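Local atomic coordinates of ferripyochelin binding protein (Salmonella enterica subsp. enterica serovar Typhimurium, PDB entry 3R3R), a protein that binds zinc and belongs to the gamma-class carbonic anhydrase family, which makes a related activity possible, though its own reaction is not established. Residues V34-V40 / Y54-R60; I85-T91 / T102-L108; E140-L144 / Q152-L156; T7-Y11 / T26-G32. All coordinates share one frame; numbering follows the deposited sequence. Where two conformers were deposited one is given.

In the fold
The four contacts sample a single-stranded left-handed beta-helix from its N-terminal end to its C-terminal end, in the order contact 4, 1, 2, 3. Contact 4 pairs the first two strands of one face; contacts 1 and 2 lie on the next, their centres about 10 Å apart, with strands 54-57 and 84-86 hydrogen-bonded neighbours. Both segments of contact 2 run on round the corner into the third sheet, whose far edge is the hairpin of contact 3. Contacts 3 and 4 sit on opposite sides of the chain's centre, about 35 Å between centres. The contacts thus recur along one rod, with zinc, bound by His70 and His99, about 10 Å from the side chain of Val55 in contact 1.

Contact 1: V34-V40 / Y54-R60; sequences VRLADDV and YVAIGAR
Arg35 reaches back along its neighbouring strand to lay its guanidinium flat on the ring of Tyr54. The side chain starts with CB and CG passing the carbonyl oxygen of Val55, each 3.8 Å from that O. CG stands anti to the carbonyl carbon (chi1 -49°), and the chain then runs extended, CD skirting the CB of Ala56 and NE approaching the CB of Tyr54. At the tip the two planes are only 6° apart. NH2 sits 3.5 Å from Tyr54 CG, while NH1 lies over the CD1-CE1 side of the ring, an off-centre cation-pi stack. NH2 also has a salt bridge to Asp33, which gives the charge a second partner. Beneath this outer layer the backbones pair in parallel: Arg35 N donates to Val55 O at 2.8 Å, Ile57 N to Arg35 O, and Ala37 N to Ile57 O. On the buried face Leu36 CD2 meets Ile57 CD1 at 3.6 Å, the two side chains running side by side, and Val34 lies likewise beside Val55. Where the chain turns, Arg60 N binds Asp38 O (2.9 Å) in the carbonyl plane. A water bridges Asp39 OD2 and Arg60 NH1, the carboxylate being also held by Arg21 and Lys175, and Arg60 by Glu88 and Asp89. Aliphatic side chains stacked in register on the inner face, with the turn repeated one coil on, are the mark of successive coils in the left-handed parallel beta-helix of hexapeptide-repeat proteins, the fold of gamma-class carbonic anhydrases.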
loop_
_atom_site.group_PDB
_atom_site.type_symbol
_atom_site.label_atom_id
_atom_site.label_comp_id
_atom_site.label_asym_id
_atom_site.label_seq_id
_atom_site.Cartn_x
_atom_site.Cartn_y
_atom_site.Cartn_z
ATOM N N VAL A 34 -7.161 -10.086 1.055
ATOM C CA VAL A 34 -5.980 -9.309 0.705
ATOM C C VAL A 34 -5.279 -10.077 -0.395
ATOM O O VAL A 34 -4.889 -11.233 -0.213
ATOM C CB VAL A 34 -5.043 -9.125 1.905
ATOM C CG1 VAL A 34 -3.781 -8.376 1.496
ATOM C CG2 VAL A 34 -5.782 -8.378 3.029
ATOM N N ARG A 35 -5.134 -9.429 -1.542
ATOM C CA ARG A 35 -4.614 -10.058 -2.752
ATOM C C ARG A 35 -3.239 -9.456 -3.021
ATOM O O ARG A 35 -3.134 -8.279 -3.344
ATOM C CB ARG A 35 -5.588 -9.776 -3.907
ATOM C CG ARG A 35 -7.049 -10.087 -3.545
ATOM C CD ARG A 35 -8.050 -9.485 -4.509
ATOM N NE ARG A 35 -9.419 -9.583 -3.997
ATOM C CZ ARG A 35 -10.483 -9.094 -4.628
ATOM N NH1 ARG A 35 -10.332 -8.478 -5.801
ATOM N NH2 ARG A 35 -11.696 -9.225 -4.100
ATOM N N LEU A 36 -2.184 -10.247 -2.846
ATOM C CA LEU A 36 -0.817 -9.754 -2.972
ATOM C C LEU A 36 -0.208 -10.375 -4.215
ATOM O O LEU A 36 -0.040 -11.595 -4.301
ATOM C CB LEU A 36 0.013 -10.131 -1.748
ATOM C CG LEU A 36 -0.551 -9.634 -0.420
ATOM C CD1 LEU A 36 0.396 -10.009 0.692
ATOM C CD2 LEU A 36 -0.794 -8.111 -0.434
ATOM N N ALA A 37 0.100 -9.529 -5.184
ATOM C CA ALA A 37 0.700 -9.967 -6.430
ATOM C C ALA A 37 2.180 -10.334 -6.263
ATOM O O ALA A 37 2.757 -10.172 -5.187
ATOM C CB ALA A 37 0.511 -8.906 -7.486
ATOM N N ASP A 38 2.769 -10.877 -7.321
ATOM C CA ASP A 38 4.168 -11.287 -7.305
ATOM C C ASP A 38 5.095 -10.186 -6.797
ATOM O O ASP A 38 4.923 -9.013 -7.127
ATOM C CB ASP A 38 4.642 -11.629 -8.717
ATOM C CG ASP A 38 3.966 -12.852 -9.311
ATOM O OD1 ASP A 38 3.289 -13.623 -8.596
ATOM O OD2 ASP A 38 4.158 -13.047 -10.527
ATOM N N ASP A 39 6.101 -10.587 -6.026
ATOM C CA ASP A 39 7.189 -9.700 -5.620
ATOM C C ASP A 39 6.772 -8.583 -4.668
ATOM O O ASP A 39 7.527 -7.639 -4.466
ATOM C CB ASP A 39 7.910 -9.121 -6.844
ATOM C CG ASP A 39 8.698 -10.171 -7.605
ATOM O OD1 ASP A 39 9.542 -10.865 -6.994
ATOM O OD2 ASP A 39 8.458 -10.311 -8.816
ATOM N N VAL A 40 5.581 -8.691 -4.082
ATOM C CA VAL A 40 5.173 -7.767 -3.025
ATOM C C VAL A 40 5.981 -8.046 -1.758
ATOM O O VAL A 40 6.260 -9.207 -1.428
ATOM C CB VAL A 40 3.652 -7.889 -2.754
ATOM C CG1 VAL A 40 3.248 -7.254 -1.428
ATOM C CG2 VAL A 40 2.868 -7.237 -3.874
ATOM N N TYR A 54 -12.198 -5.469 0.207
ATOM C CA TYR A 54 -10.954 -6.097 -0.226
ATOM C C TYR A 54 -9.805 -5.108 -0.335
ATOM O O TYR A 54 -10.004 -3.880 -0.445
ATOM C CB TYR A 54 -11.132 -6.849 -1.552
ATOM C CG TYR A 54 -11.266 -5.984 -2.781
ATOM C CD1 TYR A 54 -10.146 -5.618 -3.507
ATOM C CD2 TYR A 54 -12.514 -5.549 -3.230
ATOM C CE1 TYR A 54 -10.245 -4.844 -4.642
ATOM C CE2 TYR A 54 -12.628 -4.758 -4.383
ATOM C CZ TYR A 54 -11.475 -4.412 -5.078
ATOM O OH TYR A 54 -11.531 -3.639 -6.215
ATOM N N VAL A 55 -8.596 -5.673 -0.315
ATOM C CA VAL A 55 -7.348 -4.957 -0.545
ATOM C C VAL A 55 -6.612 -5.680 -1.671
ATOM O O VAL A 55 -6.408 -6.891 -1.589
ATOM C CB VAL A 55 -6.472 -4.958 0.723
ATOM C CG1 VAL A 55 -5.159 -4.245 0.440
ATOM C CG2 VAL A 55 -7.207 -4.299 1.890
ATOM N N ALA A 56 -6.261 -4.955 -2.734
ATOM C CA ALA A 56 -5.520 -5.541 -3.860
ATOM C C ALA A 56 -4.224 -4.775 -4.023
ATOM O O ALA A 56 -4.248 -3.544 -4.138
ATOM C CB ALA A 56 -6.346 -5.503 -5.159
ATOM N N ILE A 57 -3.099 -5.489 -3.993
ATOM C CA ILE A 57 -1.784 -4.865 -4.072
ATOM C C ILE A 57 -1.024 -5.451 -5.255
ATOM O O ILE A 57 -0.810 -6.655 -5.319
ATOM C CB ILE A 57 -0.994 -5.017 -2.755
ATOM C CG1 ILE A 57 -1.826 -4.496 -1.571
ATOM C CG2 ILE A 57 0.318 -4.261 -2.858
ATOM C CD1 ILE A 57 -1.120 -4.531 -0.217
ATOM N N GLY A 58 -0.645 -4.584 -6.190
ATOM C CA GLY A 58 -0.030 -5.001 -7.437
ATOM C C GLY A 58 1.427 -5.413 -7.305
ATOM O O GLY A 58 2.069 -5.200 -6.268
ATOM N N ALA A 59 1.958 -5.990 -8.379
ATOM C CA ALA A 59 3.280 -6.605 -8.365
ATOM C C ALA A 59 4.399 -5.619 -8.027
ATOM O O ALA A 59 4.375 -4.446 -8.432
ATOM C CB ALA A 59 3.569 -7.314 -9.700
ATOM N N ARG A 60 5.387 -6.115 -7.284
ATOM C CA ARG A 60 6.612 -5.368 -6.998
ATOM C C ARG A 60 6.359 -4.135 -6.150
ATOM O O ARG A 60 7.108 -3.166 -6.216
ATOM C CB ARG A 60 7.363 -5.001 -8.298
ATOM C CG ARG A 60 7.729 -6.215 -9.174
ATOM C CD ARG A 60 8.313 -5.809 -10.530
ATOM N NE ARG A 60 7.422 -4.893 -11.228
ATOM C CZ ARG A 60 6.351 -5.255 -11.934
ATOM N NH1 ARG A 60 6.030 -6.539 -12.118
ATOM N NH2 ARG A 60 5.594 -4.317 -12.480
HETATM O O HOH W 1 7.028 -9.140 -10.878
#

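Contact 2: I85-T91 / T102-L108; sequences IIGEDVT and TIGNRVL
Asn105 OD1 accepts the backbone N of Glu88 at 2.8 Å in a nearly straight bond, 173° at the hydrogen, with the donor tilted 17° from the amide's carbonyl plane. The side chain reaches it because CG stands anti to the carbonyl carbon (chi1 -54°), turning the amide toward the preceding coil; there OD1 also lies 3.5 Å from Gly87 CA and alongside the CB and CG of Glu88. Glu88 answers through its carbonyl, which takes Arg106 N at 2.9 Å. The corner is thus tied both ways, by a side chain and by the main chain. Gly87 N has two weak bonds, to Ile103 O and Gly104 O. On the strands flanking the corner, Ile103 N donates to Ile85 O and Thr91 N to Val107 O. Val90 wedges into the bend: its CG2 lies 3.0 Å from Gly104 O and 4.1 Å from Ile103 CG2, while CG1 faces Val107 O. Outside, a water 2.6 Å from OD2 of Asp89, the partner of Arg60, also meets Arg106 NH1, and its oxygen lies in the guanidinium plane. Arg106 NE forms a salt bridge to Asp124. Ile86 and Ile103 pack inward on Leu98 of strand 97-99, while Asp89, Arg106 and Leu108 lie against helix 158-182, where Thr91 OG1 is hydrogen-bonded to Ser167.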
loop_
_atom_site.group_PDB
_atom_site.type_symbol
_atom_site.label_atom_id
_atom_site.label_comp_id
_atom_site.label_asym_id
_atom_site.label_seq_id
_atom_site.Cartn_x
_atom_site.Cartn_y
_atom_site.Cartn_z
ATOM N N ILE A 85 -7.045 -0.223 -3.375
ATOM C CA ILE A 85 -6.475 -0.726 -4.617
ATOM C C ILE A 85 -5.140 -0.044 -4.809
ATOM O O ILE A 85 -5.084 1.181 -4.840
ATOM C CB ILE A 85 -7.396 -0.401 -5.803
ATOM C CG1 ILE A 85 -8.743 -1.117 -5.639
ATOM C CG2 ILE A 85 -6.712 -0.791 -7.121
ATOM C CD1 ILE A 85 -9.876 -0.582 -6.536
ATOM N N ILE A 86 -4.074 -0.831 -4.910
ATOM C CA ILE A 86 -2.724 -0.291 -5.037
ATOM C C ILE A 86 -2.075 -0.961 -6.243
ATOM O O ILE A 86 -2.138 -2.186 -6.380
ATOM C CB ILE A 86 -1.874 -0.564 -3.765
ATOM C CG1 ILE A 86 -2.561 -0.009 -2.513
ATOM C CG2 ILE A 86 -0.433 -0.020 -3.915
ATOM C CD1 ILE A 86 -1.871 -0.411 -1.229
ATOM N N GLY A 87 -1.451 -0.163 -7.107
ATOM C CA GLY A 87 -0.864 -0.670 -8.340
ATOM C C GLY A 87 0.495 -1.315 -8.178
ATOM O O GLY A 87 0.851 -1.785 -7.094
ATOM N N GLU A 88 1.226 -1.370 -9.294
ATOM C CA GLU A 88 2.527 -2.020 -9.397
ATOM C C GLU A 88 3.666 -1.035 -9.149
ATOM O O GLU A 88 3.533 0.162 -9.430
ATOM C CB GLU A 88 2.701 -2.613 -10.803
ATOM C CG GLU A 88 1.582 -3.556 -11.179
ATOM C CD GLU A 88 1.868 -4.346 -12.447
ATOM O OE1 GLU A 88 2.657 -3.898 -13.304
ATOM O OE2 GLU A 88 1.298 -5.444 -12.593
ATOM N N ASP A 89 4.787 -1.530 -8.626
ATOM C CA ASP A 89 5.993 -0.713 -8.413
ATOM C C ASP A 89 5.709 0.490 -7.523
ATOM O O ASP A 89 6.255 1.577 -7.736
ATOM C CB ASP A 89 6.595 -0.266 -9.756
ATOM C CG ASP A 89 7.004 -1.441 -10.624
ATOM O OD1 ASP A 89 7.840 -2.259 -10.177
ATOM O OD2 ASP A 89 6.441 -1.589 -11.722
ATOM N N VAL A 90 4.838 0.285 -6.538
ATOM C CA VAL A 90 4.492 1.336 -5.585
ATOM C C VAL A 90 5.361 1.201 -4.342
ATOM O O VAL A 90 5.610 0.084 -3.876
ATOM C CB VAL A 90 2.983 1.281 -5.210
ATOM C CG1 VAL A 90 2.654 2.219 -4.058
ATOM C CG2 VAL A 90 2.134 1.626 -6.431
ATOM N N THR A 91 5.801 2.341 -3.812
ATOM C CA THR A 91 6.511 2.400 -2.547
ATOM C C THR A 91 5.623 3.058 -1.510
ATOM O O THR A 91 5.383 4.266 -1.566
ATOM C CB THR A 91 7.831 3.187 -2.735
ATOM O OG1 THR A 91 8.658 2.495 -3.684
ATOM C CG2 THR A 91 8.603 3.319 -1.422
ATOM N N THR A 102 -7.368 4.579 -3.945
ATOM C CA THR A 102 -6.840 3.945 -5.145
ATOM C C THR A 102 -5.509 4.591 -5.470
ATOM O O THR A 102 -5.416 5.823 -5.562
ATOM C CB THR A 102 -7.799 4.144 -6.326
ATOM O OG1 THR A 102 -9.046 3.546 -5.991
ATOM C CG2 THR A 102 -7.269 3.498 -7.618
ATOM N N ILE A 103 -4.479 3.764 -5.614
ATOM C CA ILE A 103 -3.150 4.238 -5.938
ATOM C C ILE A 103 -2.712 3.558 -7.220
ATOM O O ILE A 103 -2.833 2.348 -7.343
ATOM C CB ILE A 103 -2.168 3.912 -4.812
ATOM C CG1 ILE A 103 -2.641 4.574 -3.521
ATOM C CG2 ILE A 103 -0.750 4.333 -5.209
ATOM C CD1 ILE A 103 -1.759 4.292 -2.331
ATOM N N GLY A 104 -2.231 4.342 -8.178
ATOM C CA GLY A 104 -1.794 3.812 -9.458
ATOM C C GLY A 104 -0.431 3.168 -9.360
ATOM O O GLY A 104 -0.010 2.722 -8.303
ATOM N N ASN A 105 0.253 3.101 -10.493
ATOM C CA ASN A 105 1.566 2.479 -10.576
ATOM C C ASN A 105 2.686 3.487 -10.368
ATOM O O ASN A 105 2.539 4.655 -10.726
ATOM C CB ASN A 105 1.757 1.859 -11.966
ATOM C CG ASN A 105 0.652 0.895 -12.342
ATOM O OD1 ASN A 105 0.241 0.050 -11.549
ATOM N ND2 ASN A 105 0.170 1.013 -13.567
ATOM N N ARG A 106 3.805 3.050 -9.795
ATOM C CA ARG A 106 4.985 3.931 -9.652
ATOM C C ARG A 106 4.608 5.197 -8.866
ATOM O O ARG A 106 4.753 6.330 -9.328
ATOM C CB ARG A 106 5.614 4.278 -11.014
ATOM C CG ARG A 106 6.026 3.036 -11.814
ATOM C CD ARG A 106 6.549 3.424 -13.200
ATOM N NE ARG A 106 5.579 4.254 -13.903
ATOM C CZ ARG A 106 4.509 3.790 -14.540
ATOM N NH1 ARG A 106 4.282 2.482 -14.620
ATOM N NH2 ARG A 106 3.670 4.642 -15.108
ATOM N N VAL A 107 4.097 4.975 -7.664
ATOM C CA VAL A 107 3.783 6.058 -6.739
ATOM C C VAL A 107 4.620 5.844 -5.496
ATOM O O VAL A 107 4.769 4.705 -5.031
ATOM C CB VAL A 107 2.282 6.040 -6.366
ATOM C CG1 VAL A 107 1.963 7.017 -5.224
ATOM C CG2 VAL A 107 1.446 6.344 -7.604
ATOM N N LEU A 108 5.189 6.924 -4.979
ATOM C CA LEU A 108 5.888 6.879 -3.695
ATOM C C LEU A 108 5.040 7.678 -2.702
ATOM O O LEU A 108 4.848 8.863 -2.840
ATOM C CB LEU A 108 7.289 7.475 -3.843
ATOM C CG LEU A 108 8.095 7.704 -2.560
ATOM C CD1 LEU A 108 8.270 6.437 -1.870
ATOM C CD2 LEU A 108 9.433 8.327 -2.884
HETATM O O HOH W 2 5.373 -0.011 -13.419
#

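Contact 3: E140-L144 / Q152-L156; sequences ESGYL and QIRPL
The amide of Gln152 lies over one face of the Tyr143 ring, the planes 9° apart in a parallel stack. With CG anti to the backbone N (chi1 -170°) and the chain extended, Gln152 is carried across the pairing to the ring, its CD coming within 3.4 Å of Tyr143 CD2. Which end of that amide is oxygen is doubtful, but the flat overlap does not depend on it. Pro155 also packs on the tyrosine, its CG 3.7 Å from CE2. Tyr143 and Pro155 form the non-hydrogen-bonded pair of an antiparallel hairpin, strands 143-146 and 151-155, that ends the third sheet of the beta-helix; here the chain doubles back and stops coiling before helix 158-182. The main-chain bonds are straight: Leu144 N to Arg154 O at 2.9 Å, and Ile153 N to Leu144 O at 2.8 Å. Leu156 N closes on Gly142 O, also at 2.9 Å, tilted 32° from the carbonyl plane, and a water lies between that oxygen and Leu156 O. Leu144 crosses Arg154 so that CD2 sits over one face of the guanidinium, towards its rim, 3.8 Å from NH2. Arg154 runs extended to NE and then turns its guanidinium, so that NH1 binds Pro155 O within that plane and makes a salt bridge to Glu160 of the helix. Leu144 CB also meets Leu156 CD2 at 3.9 Å, and both leucines touch Met126 of strand 125-127.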
loop_
_atom_site.group_PDB
_atom_site.type_symbol
_atom_site.label_atom_id
_atom_site.label_comp_id
_atom_site.label_asym_id
_atom_site.label_seq_id
_atom_site.Cartn_x
_atom_site.Cartn_y
_atom_site.Cartn_z
ATOM N N GLU A 140 -3.030 14.373 -9.627
ATOM C CA GLU A 140 -2.653 14.320 -11.030
ATOM C C GLU A 140 -1.267 13.698 -11.238
ATOM O O GLU A 140 -0.305 14.039 -10.540
ATOM C CB GLU A 140 -2.658 15.777 -11.534
ATOM C CG GLU A 140 -2.348 16.022 -12.960
ATOM C CD GLU A 140 -2.583 17.481 -13.388
ATOM O OE1 GLU A 140 -2.683 18.420 -12.550
ATOM O OE2 GLU A 140 -2.640 17.686 -14.603
ATOM N N SER A 141 -1.161 12.855 -12.261
ATOM C CA SER A 141 0.079 12.170 -12.599
ATOM C C SER A 141 1.243 13.129 -12.860
ATOM O O SER A 141 1.065 14.165 -13.508
ATOM C CB SER A 141 -0.159 11.295 -13.832
ATOM O OG SER A 141 1.034 10.652 -14.209
ATOM N N GLY A 142 2.429 12.789 -12.353
ATOM C CA GLY A 142 3.644 13.496 -12.720
ATOM C C GLY A 142 4.047 14.668 -11.848
ATOM O O GLY A 142 4.921 15.441 -12.230
ATOM N N TYR A 143 3.441 14.759 -10.666
ATOM C CA TYR A 143 3.671 15.869 -9.745
ATOM C C TYR A 143 4.072 15.408 -8.350
ATOM O O TYR A 143 3.827 14.256 -7.947
ATOM C CB TYR A 143 2.418 16.747 -9.610
ATOM C CG TYR A 143 2.117 17.545 -10.851
ATOM C CD1 TYR A 143 1.468 16.961 -11.933
ATOM C CD2 TYR A 143 2.499 18.877 -10.958
ATOM C CE1 TYR A 143 1.207 17.690 -13.083
ATOM C CE2 TYR A 143 2.234 19.610 -12.100
ATOM C CZ TYR A 143 1.594 19.014 -13.154
ATOM O OH TYR A 143 1.335 19.761 -14.280
ATOM N N LEU A 144 4.708 16.340 -7.642
ATOM C CA LEU A 144 4.981 16.254 -6.218
ATOM C C LEU A 144 3.855 16.929 -5.449
ATOM O O LEU A 144 3.471 18.060 -5.767
ATOM C CB LEU A 144 6.287 16.981 -5.909
ATOM C CG LEU A 144 6.600 17.173 -4.422
ATOM C CD1 LEU A 144 6.846 15.823 -3.759
ATOM C CD2 LEU A 144 7.808 18.078 -4.226
ATOM N N GLN A 152 -0.431 20.595 -4.613
ATOM C CA GLN A 152 0.405 20.243 -5.757
ATOM C C GLN A 152 1.538 21.249 -5.818
ATOM O O GLN A 152 1.292 22.441 -5.998
ATOM C CB GLN A 152 -0.410 20.311 -7.044
ATOM C CG GLN A 152 0.326 19.720 -8.234
ATOM C CD GLN A 152 -0.424 19.896 -9.530
ATOM O OE1 GLN A 152 -1.078 18.973 -10.030
ATOM N NE2 GLN A 152 -0.339 21.086 -10.085
ATOM N N ILE A 153 2.777 20.790 -5.675
ATOM C CA ILE A 153 3.919 21.691 -5.544
ATOM C C ILE A 153 4.513 22.029 -6.910
ATOM O O ILE A 153 4.697 23.206 -7.242
ATOM C CB ILE A 153 5.015 21.072 -4.632
ATOM C CG1 ILE A 153 4.423 20.655 -3.284
ATOM C CG2 ILE A 153 6.183 22.033 -4.427
ATOM C CD1 ILE A 153 3.809 21.795 -2.532
ATOM N N ARG A 154 4.791 20.999 -7.710
ATOM C CA ARG A 154 5.510 21.186 -8.969
ATOM C C ARG A 154 5.590 19.845 -9.682
ATOM O O ARG A 154 5.398 18.802 -9.059
ATOM C CB ARG A 154 6.928 21.675 -8.691
ATOM C CG ARG A 154 7.737 20.719 -7.827
ATOM C CD ARG A 154 9.200 21.105 -7.852
ATOM N NE ARG A 154 9.993 20.348 -6.886
ATOM C CZ ARG A 154 10.385 19.082 -7.041
ATOM N NH1 ARG A 154 10.054 18.410 -8.133
ATOM N NH2 ARG A 154 11.110 18.486 -6.100
ATOM N N PRO A 155 5.876 19.855 -10.994
ATOM C CA PRO A 155 6.112 18.577 -11.673
ATOM C C PRO A 155 7.334 17.887 -11.092
ATOM O O PRO A 155 8.267 18.543 -10.614
ATOM C CB PRO A 155 6.402 18.997 -13.120
ATOM C CG PRO A 155 5.711 20.316 -13.257
ATOM C CD PRO A 155 5.910 20.991 -11.929
ATOM N N LEU A 156 7.313 16.562 -11.121
ATOM C CA LEU A 156 8.489 15.765 -10.803
ATOM C C LEU A 156 9.573 16.043 -11.823
ATOM O O LEU A 156 9.300 16.128 -13.034
ATOM C CB LEU A 156 8.156 14.275 -10.879
ATOM C CG LEU A 156 7.166 13.790 -9.817
ATOM C CD1 LEU A 156 7.052 12.275 -9.889
ATOM C CD2 LEU A 156 7.592 14.218 -8.408
HETATM O O HOH W 3 6.796 15.495 -14.314
#

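Contact 4: T7-Y11 / T26-G32; sequences TLRPY and TSSVVIG
Thr7 O receives Val30 N at 2.9 Å, the first of three backbone bonds that join strand 8-9, an outermost strand of its parallel sheet, to strand 29-31 at the N-terminal end of the left-handed beta-helix. Val30 then gives its own carbonyl to Arg9 N, at 2.9 Å with a more bent hydrogen angle of 147°, and Arg9 O takes Gly32 N in turn. Val30 thus both donates to and accepts from the strand at the sheet's edge. The other side of strand 29-31 is used as well, since Val29 and Ile31 bond through their backbones to Val46, Ile48 and Gly50 of the following coil. Gly32, at positive phi (80°), marks the corner where the chain leaves this sheet. Among the side chains, Ser28 OG is engaged by Trp43 O and Val46 N. Thr7 turns its methyl CG2 to Ser28 O, 3.4 Å away. Leu8 and Val30 lie side by side, pointing the same way, with CD2 of the leucine 4.0 Å from CB of the valine. On the face that carries Arg9 and Ile31, Arg9 NE is bonded to Asp6 O, and its extended chain passes Ile31, CD 3.9 Å from CG1. At the tip, Val29 CG1 sits squarely over the centre of one guanidinium face, 3.6 Å from Arg9 CZ.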
loop_
_atom_site.group_PDB
_atom_site.type_symbol
_atom_site.label_atom_id
_atom_site.label_comp_id
_atom_site.label_asym_id
_atom_site.label_seq_id
_atom_site.Cartn_x
_atom_site.Cartn_y
_atom_site.Cartn_z
ATOM N N THR A 7 0.093 -15.152 10.903
ATOM C CA THR A 7 0.382 -13.970 10.090
ATOM C C THR A 7 -0.730 -13.753 9.049
ATOM O O THR A 7 -1.197 -12.636 8.850
ATOM C CB THR A 7 1.749 -14.143 9.394
ATOM O OG1 THR A 7 2.781 -14.243 10.388
ATOM C CG2 THR A 7 2.049 -12.995 8.462
ATOM N N LEU A 8 -1.148 -14.828 8.380
ATOM C CA LEU A 8 -2.266 -14.782 7.439
ATOM C C LEU A 8 -3.524 -15.315 8.124
ATOM O O LEU A 8 -3.510 -16.408 8.685
ATOM C CB LEU A 8 -1.985 -15.632 6.187
ATOM C CG LEU A 8 -0.725 -15.301 5.392
ATOM C CD1 LEU A 8 -0.410 -16.396 4.362
ATOM C CD2 LEU A 8 -0.880 -13.959 4.727
ATOM N N ARG A 9 -4.608 -14.548 8.079
ATOM C CA ARG A 9 -5.786 -14.833 8.888
ATOM C C ARG A 9 -7.068 -14.731 8.088
ATOM O O ARG A 9 -7.166 -13.939 7.153
ATOM C CB ARG A 9 -5.875 -13.835 10.042
ATOM C CG ARG A 9 -4.663 -13.759 10.936
ATOM C CD ARG A 9 -5.013 -12.838 12.065
ATOM N NE ARG A 9 -3.904 -12.578 12.969
ATOM C CZ ARG A 9 -4.009 -11.743 13.999
ATOM N NH1 ARG A 9 -5.173 -11.148 14.222
ATOM N NH2 ARG A 9 -2.983 -11.507 14.806
ATOM N N PRO A 10 -8.083 -15.489 8.496
ATOM C CA PRO A 10 -9.386 -15.440 7.832
ATOM C C PRO A 10 -10.294 -14.322 8.355
ATOM O O PRO A 10 -10.153 -13.872 9.494
ATOM C CB PRO A 10 -9.991 -16.811 8.186
ATOM C CG PRO A 10 -9.448 -17.082 9.544
ATOM C CD PRO A 10 -8.019 -16.565 9.499
ATOM N N TYR A 11 -11.242 -13.907 7.538
ATOM C CA TYR A 11 -12.393 -13.166 8.001
ATOM C C TYR A 11 -13.570 -13.792 7.270
ATOM O O TYR A 11 -13.587 -13.791 6.067
ATOM C CB TYR A 11 -12.330 -11.674 7.720
ATOM C CG TYR A 11 -13.573 -10.923 8.164
ATOM C CD1 TYR A 11 -13.846 -10.723 9.502
ATOM C CD2 TYR A 11 -14.459 -10.410 7.246
ATOM C CE1 TYR A 11 -14.958 -10.043 9.903
ATOM C CE2 TYR A 11 -15.571 -9.730 7.640
ATOM C CZ TYR A 11 -15.818 -9.543 8.969
ATOM O OH TYR A 11 -16.925 -8.855 9.369
ATOM N N THR A 26 6.887 -12.074 9.527
ATOM C CA THR A 26 6.209 -12.864 10.540
ATOM C C THR A 26 5.526 -11.991 11.587
ATOM O O THR A 26 4.638 -12.444 12.261
ATOM C CB THR A 26 7.164 -13.829 11.260
ATOM O OG1 THR A 26 8.220 -13.093 11.876
ATOM C CG2 THR A 26 7.745 -14.821 10.275
ATOM N N SER A 27 5.986 -10.754 11.737
ATOM C CA SER A 27 5.426 -9.855 12.764
ATOM C C SER A 27 4.223 -9.061 12.251
ATOM O O SER A 27 3.618 -8.294 12.986
ATOM C CB SER A 27 6.495 -8.886 13.277
ATOM O OG SER A 27 6.806 -7.905 12.296
ATOM N N SER A 28 3.891 -9.252 10.984
ATOM C CA SER A 28 2.803 -8.519 10.369
ATOM C C SER A 28 1.507 -9.316 10.401
ATOM O O SER A 28 1.510 -10.493 10.742
ATOM C CB SER A 28 3.213 -8.044 8.987
ATOM O OG SER A 28 4.247 -7.081 9.189
ATOM N N VAL A 29 0.401 -8.650 10.102
ATOM C CA VAL A 29 -0.921 -9.228 10.289
ATOM C C VAL A 29 -1.712 -8.922 9.025
ATOM O O VAL A 29 -1.947 -7.748 8.700
ATOM C CB VAL A 29 -1.623 -8.632 11.531
ATOM C CG1 VAL A 29 -3.038 -9.186 11.665
ATOM C CG2 VAL A 29 -0.796 -8.885 12.818
ATOM N N VAL A 30 -2.093 -9.973 8.297
ATOM C CA VAL A 30 -2.775 -9.831 7.019
ATOM C C VAL A 30 -4.061 -10.641 7.074
ATOM O O VAL A 30 -4.018 -11.861 7.177
ATOM C CB VAL A 30 -1.858 -10.289 5.861
ATOM C CG1 VAL A 30 -2.578 -10.162 4.514
ATOM C CG2 VAL A 30 -0.559 -9.486 5.888
ATOM N N ILE A 31 -5.198 -9.952 7.030
ATOM C CA ILE A 31 -6.495 -10.549 7.327
ATOM C C ILE A 31 -7.449 -10.468 6.148
ATOM O O ILE A 31 -7.637 -9.407 5.552
ATOM C CB ILE A 31 -7.152 -9.795 8.507
ATOM C CG1 ILE A 31 -6.310 -9.917 9.779
ATOM C CG2 ILE A 31 -8.585 -10.268 8.750
ATOM C CD1 ILE A 31 -6.614 -8.848 10.809
ATOM N N GLY A 32 -8.098 -11.583 5.841
ATOM C CA GLY A 32 -9.231 -11.536 4.940
ATOM C C GLY A 32 -8.858 -11.471 3.477
ATOM O O GLY A 32 -7.915 -12.136 3.025
#